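Side-chain contacts in endo-beta-1,2-glucanase (Talaromyces funiculosus, PDB 6IMV), which hydrolyses beta-1,2-glucans at internal linkages, a fungal endo-acting glycoside hydrolase that has been caught here with sophorose bound: residues A175-A180 against S452-A457; A179-S184 against L191-Q196; L169-Y174 against Q259-L264; Y315-I320 against N462-R467. All coordinates share one frame; numbering follows the deposited sequence. Where two conformers were deposited one is given.

Contact 1. Residues A175-A180 against S452-A457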
loop_
_atom_site.group_PDB
_atom_site.type_symbol
_atom_site.label_atom_id
_atom_site.label_comp_id
_atom_site.label_asym_id
_atom_site.label_seq_id
_atom_site.Cartn_x
_atom_site.Cartn_y
_atom_site.Cartn_z
ATOM N N ALA A 175 -5.994 -12.960 2.855
ATOM C CA ALA A 175 -5.933 -12.653 4.304
ATOM C C ALA A 175 -7.338 -12.526 4.909
ATOM O O ALA A 175 -7.614 -13.092 5.977
ATOM C CB ALA A 175 -5.152 -11.389 4.541
ATOM N N PHE A 176 -8.198 -11.746 4.246
ATOM C CA PHE A 176 -9.526 -11.452 4.762
ATOM C C PHE A 176 -10.312 -12.752 4.952
ATOM O O PHE A 176 -11.010 -12.916 5.955
ATOM C CB PHE A 176 -10.302 -10.510 3.839
ATOM C CG PHE A 176 -11.721 -10.303 4.286
ATOM C CD1 PHE A 176 -12.024 -9.362 5.256
ATOM C CD2 PHE A 176 -12.747 -11.085 3.775
ATOM C CE1 PHE A 176 -13.331 -9.194 5.691
ATOM C CE2 PHE A 176 -14.051 -10.916 4.210
ATOM C CZ PHE A 176 -14.343 -9.964 5.159
ATOM N N ILE A 177 -10.217 -13.637 3.959
ATOM C CA ILE A 177 -10.900 -14.928 3.984
ATOM C C ILE A 177 -10.466 -15.694 5.233
ATOM O O ILE A 177 -11.321 -16.211 5.957
ATOM C CB ILE A 177 -10.633 -15.725 2.695
ATOM C CG1 ILE A 177 -11.418 -15.145 1.519
ATOM C CG2 ILE A 177 -10.909 -17.212 2.882
ATOM C CD1 ILE A 177 -10.847 -15.524 0.173
ATOM N N GLN A 178 -9.147 -15.757 5.469
ATOM C CA GLN A 178 -8.603 -16.441 6.621
ATOM C C GLN A 178 -9.128 -15.791 7.915
ATOM O O GLN A 178 -9.538 -16.501 8.839
ATOM C CB GLN A 178 -7.077 -16.455 6.599
ATOM C CG GLN A 178 -6.471 -17.319 7.687
ATOM C CD GLN A 178 -6.913 -18.760 7.569
ATOM O OE1 GLN A 178 -6.739 -19.406 6.542
ATOM N NE2 GLN A 178 -7.518 -19.274 8.625
ATOM N N ALA A 179 -9.097 -14.457 7.983
ATOM C CA ALA A 179 -9.530 -13.730 9.176
ATOM C C ALA A 179 -10.998 -14.055 9.491
ATOM O O ALA A 179 -11.347 -14.315 10.631
ATOM C CB ALA A 179 -9.341 -12.244 8.984
ATOM N N ALA A 180 -11.845 -14.022 8.457
ATOM C CA ALA A 180 -13.279 -14.257 8.598
ATOM C C ALA A 180 -13.537 -15.686 9.097
ATOM O O ALA A 180 -14.354 -15.891 9.998
ATOM C CB ALA A 180 -13.974 -14.001 7.293
ATOM N N SER A 452 0.201 -16.206 5.981
ATOM C CA SER A 452 1.071 -17.318 6.352
ATOM C C SER A 452 0.242 -18.516 6.861
ATOM O O SER A 452 0.522 -19.679 6.535
ATOM C CB SER A 452 2.085 -16.825 7.377
ATOM O OG SER A 452 2.805 -17.897 7.925
ATOM N N GLN A 453 -0.786 -18.238 7.665
ATOM C CA GLN A 453 -1.636 -19.300 8.220
ATOM C C GLN A 453 -2.295 -20.099 7.084
ATOM O O GLN A 453 -2.263 -21.330 7.065
ATOM C CB GLN A 453 -2.681 -18.681 9.140
ATOM C CG GLN A 453 -3.566 -19.699 9.839
ATOM C CD GLN A 453 -4.738 -19.013 10.492
ATOM O OE1 GLN A 453 -4.748 -17.793 10.666
ATOM N NE2 GLN A 453 -5.739 -19.800 10.858
ATOM N N LYS A 454 -2.868 -19.376 6.120
ATOM C CA LYS A 454 -3.617 -19.971 5.016
ATOM C C LYS A 454 -2.640 -20.661 4.051
ATOM O O LYS A 454 -2.925 -21.742 3.542
ATOM C CB LYS A 454 -4.476 -18.888 4.356
ATOM C CG LYS A 454 -5.493 -19.368 3.329
ATOM C CD LYS A 454 -6.460 -18.267 2.924
ATOM C CE LYS A 454 -7.262 -18.597 1.681
ATOM N NZ LYS A 454 -8.110 -19.797 1.871
ATOM N N MET A 455 -1.474 -20.046 3.821
ATOM C CA MET A 455 -0.435 -20.646 2.974
ATOM C C MET A 455 0.005 -21.997 3.558
ATOM O O MET A 455 0.189 -22.971 2.819
ATOM C CB MET A 455 0.783 -19.726 2.845
ATOM C CG MET A 455 0.531 -18.496 1.984
ATOM S SD MET A 455 2.038 -17.501 1.803
ATOM C CE MET A 455 2.813 -18.346 0.429
ATOM N N LYS A 456 0.170 -22.056 4.882
ATOM C CA LYS A 456 0.565 -23.292 5.566
ATOM C C LYS A 456 -0.540 -24.342 5.403
ATOM O O LYS A 456 -0.261 -25.493 5.080
ATOM C CB LYS A 456 0.878 -23.024 7.038
ATOM C CG LYS A 456 2.237 -22.379 7.268
ATOM C CD LYS A 456 2.442 -21.868 8.680
ATOM C CE LYS A 456 3.810 -21.256 8.868
ATOM N NZ LYS A 456 3.939 -20.619 10.197
ATOM N N ALA A 457 -1.795 -23.926 5.588
ATOM C CA ALA A 457 -2.940 -24.823 5.449
ATOM C C ALA A 457 -3.054 -25.345 4.005
ATOM O O ALA A 457 -3.505 -26.461 3.802
ATOM C CB ALA A 457 -4.197 -24.134 5.909
HETATM O O HOH W 1 -8.760 -19.769 4.630
#

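Contact 2. Residues A179-S184 against L191-Q196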
loop_
_atom_site.group_PDB
_atom_site.type_symbol
_atom_site.label_atom_id
_atom_site.label_comp_id
_atom_site.label_asym_id
_atom_site.label_seq_id
_atom_site.Cartn_x
_atom_site.Cartn_y
_atom_site.Cartn_z
ATOM N N ALA A 179 -9.097 -14.457 7.983
ATOM C CA ALA A 179 -9.530 -13.730 9.176
ATOM C C ALA A 179 -10.998 -14.055 9.491
ATOM O O ALA A 179 -11.347 -14.315 10.631
ATOM C CB ALA A 179 -9.341 -12.244 8.984
ATOM N N ALA A 180 -11.845 -14.022 8.457
ATOM C CA ALA A 180 -13.279 -14.257 8.598
ATOM C C ALA A 180 -13.537 -15.686 9.097
ATOM O O ALA A 180 -14.354 -15.891 9.998
ATOM C CB ALA A 180 -13.974 -14.001 7.293
ATOM N N GLU A 181 -12.816 -16.660 8.529
ATOM C CA GLU A 181 -12.990 -18.070 8.895
ATOM C C GLU A 181 -12.464 -18.316 10.318
ATOM O O GLU A 181 -13.066 -19.092 11.054
ATOM C CB GLU A 181 -12.371 -18.973 7.827
ATOM C CG GLU A 181 -13.184 -18.966 6.543
ATOM C CD GLU A 181 -12.557 -19.629 5.329
ATOM O OE1 GLU A 181 -11.435 -20.158 5.449
ATOM O OE2 GLU A 181 -13.199 -19.608 4.256
ATOM N N ASN A 182 -11.424 -17.582 10.731
ATOM C CA ASN A 182 -10.854 -17.700 12.072
ATOM C C ASN A 182 -11.858 -17.309 13.168
ATOM O O ASN A 182 -11.633 -17.671 14.314
ATOM C CB ASN A 182 -9.590 -16.854 12.243
ATOM C CG ASN A 182 -8.356 -17.500 11.653
ATOM O OD1 ASN A 182 -8.399 -18.655 11.236
ATOM N ND2 ASN A 182 -7.257 -16.759 11.612
ATOM N N THR A 183 -12.925 -16.563 12.841
ATOM C CA THR A 183 -13.903 -16.110 13.842
ATOM C C THR A 183 -14.861 -17.234 14.266
ATOM O O THR A 183 -15.516 -17.105 15.296
ATOM C CB THR A 183 -14.779 -14.950 13.343
ATOM O OG1 THR A 183 -15.553 -15.411 12.235
ATOM C CG2 THR A 183 -13.997 -13.716 12.952
ATOM N N SER A 184 -15.020 -18.273 13.437
ATOM C CA SER A 184 -16.054 -19.324 13.644
ATOM C C SER A 184 -17.494 -18.766 13.603
ATOM O O SER A 184 -18.439 -19.495 13.876
ATOM C CB SER A 184 -15.818 -20.089 14.923
ATOM O OG SER A 184 -14.665 -20.905 14.808
ATOM N N LEU A 191 -19.692 -15.333 4.153
ATOM C CA LEU A 191 -19.121 -14.190 3.430
ATOM C C LEU A 191 -17.752 -14.575 2.856
ATOM O O LEU A 191 -17.478 -14.305 1.690
ATOM C CB LEU A 191 -19.006 -12.980 4.365
ATOM C CG LEU A 191 -18.372 -11.724 3.762
ATOM C CD1 LEU A 191 -19.133 -11.253 2.522
ATOM C CD2 LEU A 191 -18.296 -10.601 4.798
ATOM N N ALA A 192 -16.924 -15.228 3.683
ATOM C CA ALA A 192 -15.561 -15.624 3.323
ATOM C C ALA A 192 -15.578 -16.564 2.115
ATOM O O ALA A 192 -14.732 -16.449 1.233
ATOM C CB ALA A 192 -14.876 -16.277 4.498
ATOM N N LYS A 193 -16.529 -17.503 2.098
ATOM C CA LYS A 193 -16.607 -18.527 1.048
ATOM C C LYS A 193 -17.022 -17.891 -0.284
ATOM O O LYS A 193 -16.567 -18.323 -1.334
ATOM C CB LYS A 193 -17.546 -19.663 1.467
ATOM C CG LYS A 193 -16.918 -20.638 2.453
ATOM C CD LYS A 193 -17.918 -21.579 3.087
ATOM C CE LYS A 193 -17.259 -22.584 4.009
ATOM N NZ LYS A 193 -18.170 -23.706 4.337
ATOM N N LYS A 194 -17.861 -16.851 -0.234
ATOM C CA LYS A 194 -18.231 -16.100 -1.440
ATOM C C LYS A 194 -17.004 -15.352 -1.985
ATOM O O LYS A 194 -16.788 -15.319 -3.186
ATOM C CB LYS A 194 -19.382 -15.141 -1.136
ATOM C CG LYS A 194 -20.685 -15.800 -0.704
ATOM C CD LYS A 194 -21.701 -14.791 -0.224
ATOM C CE LYS A 194 -22.910 -15.432 0.412
ATOM N NZ LYS A 194 -23.938 -14.410 0.706
ATOM N N TRP A 195 -16.194 -14.778 -1.084
ATOM C CA TRP A 195 -14.945 -14.125 -1.466
ATOM C C TRP A 195 -13.953 -15.156 -2.016
ATOM O O TRP A 195 -13.219 -14.844 -2.968
ATOM C CB TRP A 195 -14.349 -13.294 -0.322
ATOM C CG TRP A 195 -14.895 -11.898 -0.298
ATOM C CD1 TRP A 195 -15.851 -11.409 0.541
ATOM C CD2 TRP A 195 -14.585 -10.830 -1.211
ATOM N NE1 TRP A 195 -16.142 -10.109 0.231
ATOM C CE2 TRP A 195 -15.379 -9.722 -0.837
ATOM C CE3 TRP A 195 -13.722 -10.696 -2.305
ATOM C CZ2 TRP A 195 -15.324 -8.500 -1.510
ATOM C CZ3 TRP A 195 -13.664 -9.485 -2.966
ATOM C CH2 TRP A 195 -14.454 -8.402 -2.573
ATOM N N GLN A 196 -13.949 -16.368 -1.448
ATOM C CA GLN A 196 -13.074 -17.450 -1.918
ATOM C C GLN A 196 -13.420 -17.772 -3.385
ATOM O O GLN A 196 -12.527 -17.945 -4.219
ATOM C CB GLN A 196 -13.167 -18.670 -0.989
ATOM C CG GLN A 196 -12.286 -19.851 -1.406
ATOM C CD GLN A 196 -10.839 -19.739 -0.978
ATOM O OE1 GLN A 196 -10.521 -19.509 0.193
ATOM N NE2 GLN A 196 -9.930 -19.940 -1.927
HETATM O O HOH W 2 -12.276 -20.463 1.985
#

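Contact 3. Residues L169-Y174 against Q259-L264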
loop_
_atom_site.group_PDB
_atom_site.type_symbol
_atom_site.label_atom_id
_atom_site.label_comp_id
_atom_site.label_asym_id
_atom_site.label_seq_id
_atom_site.Cartn_x
_atom_site.Cartn_y
_atom_site.Cartn_z
ATOM N N LEU A 169 -4.410 -6.737 -4.284
ATOM C CA LEU A 169 -5.774 -7.034 -3.862
ATOM C C LEU A 169 -5.932 -8.522 -3.522
ATOM O O LEU A 169 -6.588 -8.873 -2.535
ATOM C CB LEU A 169 -6.746 -6.619 -4.969
ATOM C CG LEU A 169 -8.221 -6.956 -4.732
ATOM C CD1 LEU A 169 -8.721 -6.425 -3.399
ATOM C CD2 LEU A 169 -9.068 -6.417 -5.869
ATOM N N LEU A 170 -5.355 -9.399 -4.346
ATOM C CA LEU A 170 -5.619 -10.828 -4.234
ATOM C C LEU A 170 -5.108 -11.383 -2.898
ATOM O O LEU A 170 -5.828 -12.140 -2.229
ATOM C CB LEU A 170 -5.012 -11.551 -5.436
ATOM C CG LEU A 170 -5.801 -11.364 -6.726
ATOM C CD1 LEU A 170 -4.973 -11.761 -7.937
ATOM C CD2 LEU A 170 -7.103 -12.151 -6.667
ATOM N N TRP A 171 -3.901 -10.989 -2.484
ATOM C CA TRP A 171 -3.352 -11.472 -1.202
ATOM C C TRP A 171 -4.086 -10.802 -0.032
ATOM O O TRP A 171 -4.182 -11.385 1.044
ATOM C CB TRP A 171 -1.828 -11.298 -1.137
ATOM C CG TRP A 171 -1.109 -12.234 -2.060
ATOM C CD1 TRP A 171 -0.511 -11.913 -3.244
ATOM C CD2 TRP A 171 -0.949 -13.659 -1.904
ATOM N NE1 TRP A 171 0.016 -13.033 -3.824
ATOM C CE2 TRP A 171 -0.233 -14.118 -3.026
ATOM C CE3 TRP A 171 -1.335 -14.586 -0.929
ATOM C CZ2 TRP A 171 0.108 -15.456 -3.201
ATOM C CZ3 TRP A 171 -1.012 -15.914 -1.102
ATOM C CH2 TRP A 171 -0.288 -16.339 -2.218
ATOM N N ALA A 172 -4.629 -9.595 -0.241
ATOM C CA ALA A 172 -5.426 -8.944 0.805
ATOM C C ALA A 172 -6.720 -9.742 1.038
ATOM O O ALA A 172 -7.115 -9.989 2.177
ATOM C CB ALA A 172 -5.703 -7.504 0.453
ATOM N N VAL A 173 -7.361 -10.160 -0.056
ATOM C CA VAL A 173 -8.591 -10.959 -0.003
ATOM C C VAL A 173 -8.291 -12.326 0.627
ATOM O O VAL A 173 -9.084 -12.832 1.408
ATOM C CB VAL A 173 -9.253 -11.076 -1.390
ATOM C CG1 VAL A 173 -10.335 -12.151 -1.422
ATOM C CG2 VAL A 173 -9.825 -9.739 -1.841
ATOM N N TYR A 174 -7.143 -12.904 0.267
ATOM C CA TYR A 174 -6.640 -14.168 0.826
ATOM C C TYR A 174 -6.584 -14.055 2.359
ATOM O O TYR A 174 -7.115 -14.923 3.075
ATOM C CB TYR A 174 -5.284 -14.467 0.181
ATOM C CG TYR A 174 -4.697 -15.843 0.376
ATOM C CD1 TYR A 174 -4.924 -16.852 -0.548
ATOM C CD2 TYR A 174 -3.819 -16.106 1.416
ATOM C CE1 TYR A 174 -4.332 -18.099 -0.420
ATOM C CE2 TYR A 174 -3.218 -17.349 1.559
ATOM C CZ TYR A 174 -3.481 -18.353 0.643
ATOM O OH TYR A 174 -2.886 -19.576 0.780
ATOM N N GLN A 259 2.545 -18.273 -9.853
ATOM C CA GLN A 259 3.303 -19.469 -9.494
ATOM C C GLN A 259 2.402 -20.473 -8.763
ATOM O O GLN A 259 2.372 -21.640 -9.121
ATOM C CB GLN A 259 4.507 -19.148 -8.614
ATOM C CG GLN A 259 5.095 -20.393 -7.963
ATOM C CD GLN A 259 6.482 -20.176 -7.414
ATOM O OE1 GLN A 259 7.096 -19.141 -7.628
ATOM N NE2 GLN A 259 6.993 -21.178 -6.717
ATOM N N PHE A 260 1.714 -20.028 -7.714
ATOM C CA PHE A 260 0.971 -20.939 -6.874
ATOM C C PHE A 260 -0.335 -21.397 -7.534
ATOM O O PHE A 260 -0.728 -22.528 -7.318
ATOM C CB PHE A 260 0.689 -20.322 -5.506
ATOM C CG PHE A 260 1.924 -20.121 -4.669
ATOM C CD1 PHE A 260 2.829 -21.154 -4.481
ATOM C CD2 PHE A 260 2.172 -18.903 -4.056
ATOM C CE1 PHE A 260 3.958 -20.968 -3.696
ATOM C CE2 PHE A 260 3.307 -18.716 -3.280
ATOM C CZ PHE A 260 4.199 -19.750 -3.097
ATOM N N PHE A 261 -1.000 -20.524 -8.303
ATOM C CA PHE A 261 -2.404 -20.751 -8.678
ATOM C C PHE A 261 -2.671 -20.690 -10.188
ATOM O O PHE A 261 -3.788 -20.987 -10.606
ATOM C CB PHE A 261 -3.289 -19.720 -7.978
ATOM C CG PHE A 261 -3.176 -19.761 -6.479
ATOM C CD1 PHE A 261 -3.446 -20.934 -5.789
ATOM C CD2 PHE A 261 -2.818 -18.626 -5.760
ATOM C CE1 PHE A 261 -3.343 -20.977 -4.408
ATOM C CE2 PHE A 261 -2.714 -18.669 -4.381
ATOM C CZ PHE A 261 -2.970 -19.845 -3.705
ATOM N N GLY A 262 -1.680 -20.315 -10.997
ATOM C CA GLY A 262 -1.908 -19.990 -12.390
ATOM C C GLY A 262 -1.927 -21.203 -13.315
ATOM O O GLY A 262 -2.330 -21.064 -14.460
ATOM N N GLY A 263 -1.468 -22.365 -12.821
ATOM C CA GLY A 263 -1.327 -23.583 -13.612
ATOM C C GLY A 263 -0.097 -23.554 -14.514
ATOM O O GLY A 263 -0.098 -24.135 -15.594
ATOM N N LEU A 264 0.962 -22.866 -14.084
ATOM C CA LEU A 264 2.208 -22.826 -14.862
ATOM C C LEU A 264 2.970 -24.145 -14.659
ATOM O O LEU A 264 2.887 -24.743 -13.597
ATOM C CB LEU A 264 3.060 -21.639 -14.404
ATOM C CG LEU A 264 2.882 -20.328 -15.170
ATOM C CD1 LEU A 264 1.443 -19.850 -15.123
ATOM C CD2 LEU A 264 3.808 -19.255 -14.613
#

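Contact 4. Residues Y315-I320 against N462-R467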
loop_
_atom_site.group_PDB
_atom_site.type_symbol
_atom_site.label_atom_id
_atom_site.label_comp_id
_atom_site.label_asym_id
_atom_site.label_seq_id
_atom_site.Cartn_x
_atom_site.Cartn_y
_atom_site.Cartn_z
ATOM N N TYR A 315 9.300 -11.514 5.988
ATOM C CA TYR A 315 10.161 -11.280 7.156
ATOM C C TYR A 315 10.285 -12.531 8.037
ATOM O O TYR A 315 10.992 -12.472 9.044
ATOM C CB TYR A 315 9.685 -10.058 7.943
ATOM C CG TYR A 315 9.859 -8.744 7.225
ATOM C CD1 TYR A 315 10.609 -8.648 6.058
ATOM C CD2 TYR A 315 9.271 -7.582 7.712
ATOM C CE1 TYR A 315 10.748 -7.444 5.388
ATOM C CE2 TYR A 315 9.422 -6.369 7.064
ATOM C CZ TYR A 315 10.168 -6.296 5.899
ATOM O OH TYR A 315 10.327 -5.108 5.242
ATOM N N ASP A 316 9.654 -13.651 7.642
ATOM C CA ASP A 316 9.947 -14.975 8.211
ATOM C C ASP A 316 11.340 -15.445 7.775
ATOM O O ASP A 316 11.892 -16.334 8.387
ATOM C CB ASP A 316 8.911 -16.032 7.810
ATOM C CG ASP A 316 7.557 -15.890 8.483
ATOM O OD1 ASP A 316 7.382 -14.914 9.195
ATOM O OD2 ASP A 316 6.692 -16.765 8.283
ATOM N N ILE A 317 11.885 -14.882 6.687
ATOM C CA ILE A 317 13.214 -15.240 6.186
ATOM C C ILE A 317 14.210 -14.200 6.720
ATOM O O ILE A 317 14.083 -13.011 6.421
ATOM C CB ILE A 317 13.231 -15.324 4.644
ATOM C CG1 ILE A 317 12.276 -16.400 4.107
ATOM C CG2 ILE A 317 14.644 -15.552 4.131
ATOM C CD1 ILE A 317 10.823 -15.974 4.021
ATOM N N ASP A 318 15.203 -14.663 7.490
ATOM C CA ASP A 318 16.077 -13.773 8.249
ATOM C C ASP A 318 16.930 -12.916 7.299
ATOM O O ASP A 318 17.103 -11.742 7.557
ATOM C CB ASP A 318 16.964 -14.528 9.243
ATOM C CG ASP A 318 17.671 -13.607 10.230
ATOM O OD1 ASP A 318 17.004 -12.711 10.780
ATOM O OD2 ASP A 318 18.891 -13.772 10.416
ATOM N N ILE A 319 17.460 -13.492 6.212
ATOM C CA ILE A 319 18.297 -12.688 5.278
ATOM C C ILE A 319 17.452 -11.542 4.700
ATOM O O ILE A 319 17.955 -10.429 4.490
ATOM C CB ILE A 319 18.961 -13.521 4.164
ATOM C CG1 ILE A 319 19.889 -12.653 3.307
ATOM C CG2 ILE A 319 17.950 -14.248 3.293
ATOM C CD1 ILE A 319 20.997 -11.978 4.084
ATOM N N ILE A 320 16.165 -11.810 4.472
ATOM C CA ILE A 320 15.266 -10.805 3.907
ATOM C C ILE A 320 14.974 -9.743 4.969
ATOM O O ILE A 320 15.060 -8.546 4.681
ATOM C CB ILE A 320 13.980 -11.429 3.338
ATOM C CG1 ILE A 320 14.307 -12.438 2.233
ATOM C CG2 ILE A 320 13.039 -10.334 2.855
ATOM C CD1 ILE A 320 13.088 -13.070 1.557
ATOM N N ASN A 462 5.966 -23.575 2.491
ATOM C CA ASN A 462 7.329 -24.116 2.400
ATOM C C ASN A 462 7.953 -23.722 1.058
ATOM O O ASN A 462 9.137 -23.375 1.020
ATOM C CB ASN A 462 7.386 -25.634 2.615
ATOM C CG ASN A 462 7.165 -26.014 4.063
ATOM O OD1 ASN A 462 7.230 -25.169 4.947
ATOM N ND2 ASN A 462 6.892 -27.280 4.319
ATOM N N THR A 463 7.158 -23.758 -0.013
ATOM C CA THR A 463 7.627 -23.381 -1.349
ATOM C C THR A 463 8.048 -21.908 -1.373
ATOM O O THR A 463 9.102 -21.569 -1.933
ATOM C CB THR A 463 6.562 -23.646 -2.419
ATOM O OG1 THR A 463 6.308 -25.050 -2.434
ATOM C CG2 THR A 463 6.991 -23.203 -3.800
ATOM N N PHE A 464 7.204 -21.044 -0.792
ATOM C CA PHE A 464 7.488 -19.615 -0.676
ATOM C C PHE A 464 8.866 -19.406 -0.031
ATOM O O PHE A 464 9.753 -18.746 -0.602
ATOM C CB PHE A 464 6.388 -18.922 0.130
ATOM C CG PHE A 464 6.644 -17.468 0.431
ATOM C CD1 PHE A 464 6.333 -16.488 -0.500
ATOM C CD2 PHE A 464 7.192 -17.077 1.645
ATOM C CE1 PHE A 464 6.557 -15.149 -0.226
ATOM C CE2 PHE A 464 7.418 -15.733 1.920
ATOM C CZ PHE A 464 7.104 -14.773 0.981
ATOM N N VAL A 465 9.048 -19.999 1.151
ATOM C CA VAL A 465 10.268 -19.798 1.953
ATOM C C VAL A 465 11.485 -20.267 1.147
ATOM O O VAL A 465 12.463 -19.526 0.999
ATOM C CB VAL A 465 10.189 -20.487 3.328
ATOM C CG1 VAL A 465 11.511 -20.398 4.068
ATOM C CG2 VAL A 465 9.060 -19.915 4.182
ATOM N N GLU A 466 11.412 -21.491 0.615
ATOM C CA GLU A 466 12.535 -22.087 -0.133
ATOM C C GLU A 466 12.955 -21.183 -1.293
ATOM O O GLU A 466 14.128 -20.874 -1.464
ATOM C CB GLU A 466 12.138 -23.462 -0.681
ATOM C CG GLU A 466 13.184 -24.077 -1.592
ATOM C CD GLU A 466 12.802 -25.438 -2.135
ATOM O OE1 GLU A 466 11.781 -25.530 -2.837
ATOM O OE2 GLU A 466 13.517 -26.393 -1.834
ATOM N N ARG A 467 11.974 -20.798 -2.111
ATOM C CA ARG A 467 12.232 -20.004 -3.294
ATOM C C ARG A 467 12.796 -18.633 -2.901
ATOM O O ARG A 467 13.782 -18.181 -3.463
ATOM C CB ARG A 467 10.940 -19.850 -4.106
ATOM C CG ARG A 467 11.023 -18.852 -5.254
ATOM C CD ARG A 467 12.142 -19.132 -6.243
ATOM N NE ARG A 467 11.950 -20.382 -6.960
ATOM C CZ ARG A 467 12.707 -20.794 -7.965
ATOM N NH1 ARG A 467 12.375 -21.885 -8.637
ATOM N NH2 ARG A 467 13.781 -20.107 -8.310
#

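Contact 1. Residues A175-A180 against S452-A457
Lys-454 NZ, lying 3.9 Å from the CG2 methyl of Ile-177, is gripped from several sides. It gives a hydrogen bond to a water, which stands 2.8 Å from Lys-454 NZ and in turn donates to Gln-178 OE1. It also forms a salt bridge with Glu-458 and a hydrogen bond to Gln-196 OE1, and it makes a cation-pi contact with Tyr-174. These partners probably help keep the ammonium charged at a largely buried site. The lysine chain is extended until its last torsion, where it bends.

Gln-178 sets CG opposite the backbone N and then bends at chi2 (60°), which lays its amide oxygen alongside the lysine stem: Gln-178 OE1 sits 3.2 Å from Lys-454 CB. The Gln-453 side chain runs roughly perpendicular to that of Gln-178, their amide planes turned 43° apart. Their nitrogens approach closely, but both are donors, so they do not bond to each other; Asn-182 serves both amides instead, its OD1 taking Gln-178 NE2 and its ND2 giving to Gln-453 OE1. A leucine in place of Gln-178 would probably cost the water one of its acceptors and leave Asn-182 OD1 without the Gln-178 amide.

The two helix segments cross almost perpendicularly, at 87°, with axes 9.5 Å apart. Around them, Phe-176 and Ala-179 pack on helix 80-94, Ile-177 leans on helix 186-210, and Met-455 reaches helix 461-475, in a helix-rich shell consistent with an (alpha/alpha)6 barrel.

Contact 2. Residues A179-S184 against L191-Q196
Glu-181 turns CG away from its own carbonyl carbon (chi1 -71°) and runs on extended, which carries its carboxylate across the methyl group of Ala-192. This is the closing turn of a helical hairpin, where helix 163-182 ends and helix 186-210 sets off after a short connection. The hairpin is drawn tight by two small residues: Ala-180 CB and Ala-192 CB touch at 3.7 Å, methyl to methyl, and Glu-181 OE2 lies 3.7 Å from the same Ala-192 CB, with the glutamate's CG methylene also against it. The two methyls let the backbones come to 5.9 Å between Ala-180 CA and Ala-192 CA.

The turn is fastened by Thr-183. Its first torsion (chi1 63°) turns the hydroxyl back toward the preceding turn, where Thr-183 OG1 donates to Ala-180 O at 2.6 Å, tilted 16° from the carbonyl plane. The same oxygen takes a longer bond from the Thr-183 backbone N. The hydroxyl is also paired with the backbone N of Asn-185, an ST turn, and Ser-184 between them adopts positive phi.

Glu-181 makes no salt bridge with Lys-193, since Glu-181 OE2 and Lys-193 NZ stand 6.4 Å apart. Its link to the second helix runs through a water that donates to both sides, 2.6 Å from Glu-181 OE2 and 2.7 Å from Gln-196 OE1.

Contact 3. Residues L169-Y174 against Q259-L264
An aromatic cluster fills the space between the middle of helix 163-182 and the C-terminal end of helix 252-261, with Trp-171 and Tyr-174 on one side and Phe-260 and Phe-261 on the other. The backbones stay well apart, with Trp-171 CA and Phe-260 CA 11.9 Å from each other, so large rings make the whole span. Trp-171 leads with the far corner of its six-membered ring: Trp-171 CH2 meets Phe-260 CD2 at 4.0 Å, the phenylalanine carbon lying at the indole edge near its plane. The same Trp-171 CH2 also touches Phe-261 CE2 at 4.0 Å, which places the indole corner against both phenylalanines. Tyr-174 adds a third touch, its CE1 reaching Phe-261 CZ at 4.0 Å.

In a helical scaffold consistent with an (alpha/alpha)6 barrel, the cluster joins two helices far apart in sequence. Neighbours on each side also pack against each other. Trp-171 CZ3 stands over the centre of the Tyr-174 ring, 3.6 Å above its plane, and Phe-260 CB likewise covers one face of Phe-261 from 3.8 Å.

Trp-171 keeps CG beside its backbone N (chi1 -70°), and the indole extends toward the phenylalanines. Its NE1 donates to the backbone O of Leu-253, while Tyr-174 OH is hydrogen-bonded to Glu-458. Lys-203, from helix 186-210, makes a cation-pi contact with Phe-261.

Contact 4. Residues Y315-I320 against N462-R467
Ile-317 carries the apolar contacts by two different atoms. Its CD1 comes up to the ring of Phe-464, with Ile-317 CD1 and Phe-464 CE2 4.0 Å apart, and its CG1 brushes Val-465, with Ile-317 CG1 and Val-465 CG1 at 4.1 Å. Ile-317 and Val-465 lie side by side, their chains pointing opposite ways. Phe-464 sets its ring opposite the backbone N (chi1 174°), which brings it round the helix to the isoleucine. On its other contacts the ring is walled in by aromatics, meeting Tyr-314 edge-to-face and Trp-256 at an angle, while Ile-317 leans further along the same helix onto Ile-468.

No hydrogen bond joins the two segments directly. Asp-316 OD2 is hydrogen-bonded to the hydroxyl of Tyr-461, the first residue of helix 461-475 and one before segment 462-467. At the far side of that helix Arg-467 forms salt bridges with Glu-270 and Glu-471.

Along the backbone, Ile-317 O accepts a weak bond from Ile-320 N. Ile-317 holds the N-cap position of helix 318-337, and its seat on helix 461-475 is an apolar helix-to-helix join within a scaffold consistent with an (alpha/alpha)6 barrel.

Overall arrangement
Helix 163-182 is the common trunk: going along it from the N terminus come the first halves of contact 3, contact 1 and contact 2. Contact 2 closes first, a short hairpin to helix 186-210 that lies wholly within the loop of contact 3, which ends at helix 252-261. Contact 4 then opens before helix 318-337. Contact 1 returns from helix 448-457, so its long loop crosses that of contact 3 and, in turn, that of contact 4, which closes on the following helix, 461-475. Met-455 bridges contacts 1, 3 and 4, packing on Phe-260 and Phe-464, whereas contacts 2 and 4 remain about 14 Å apart at their nearest atoms.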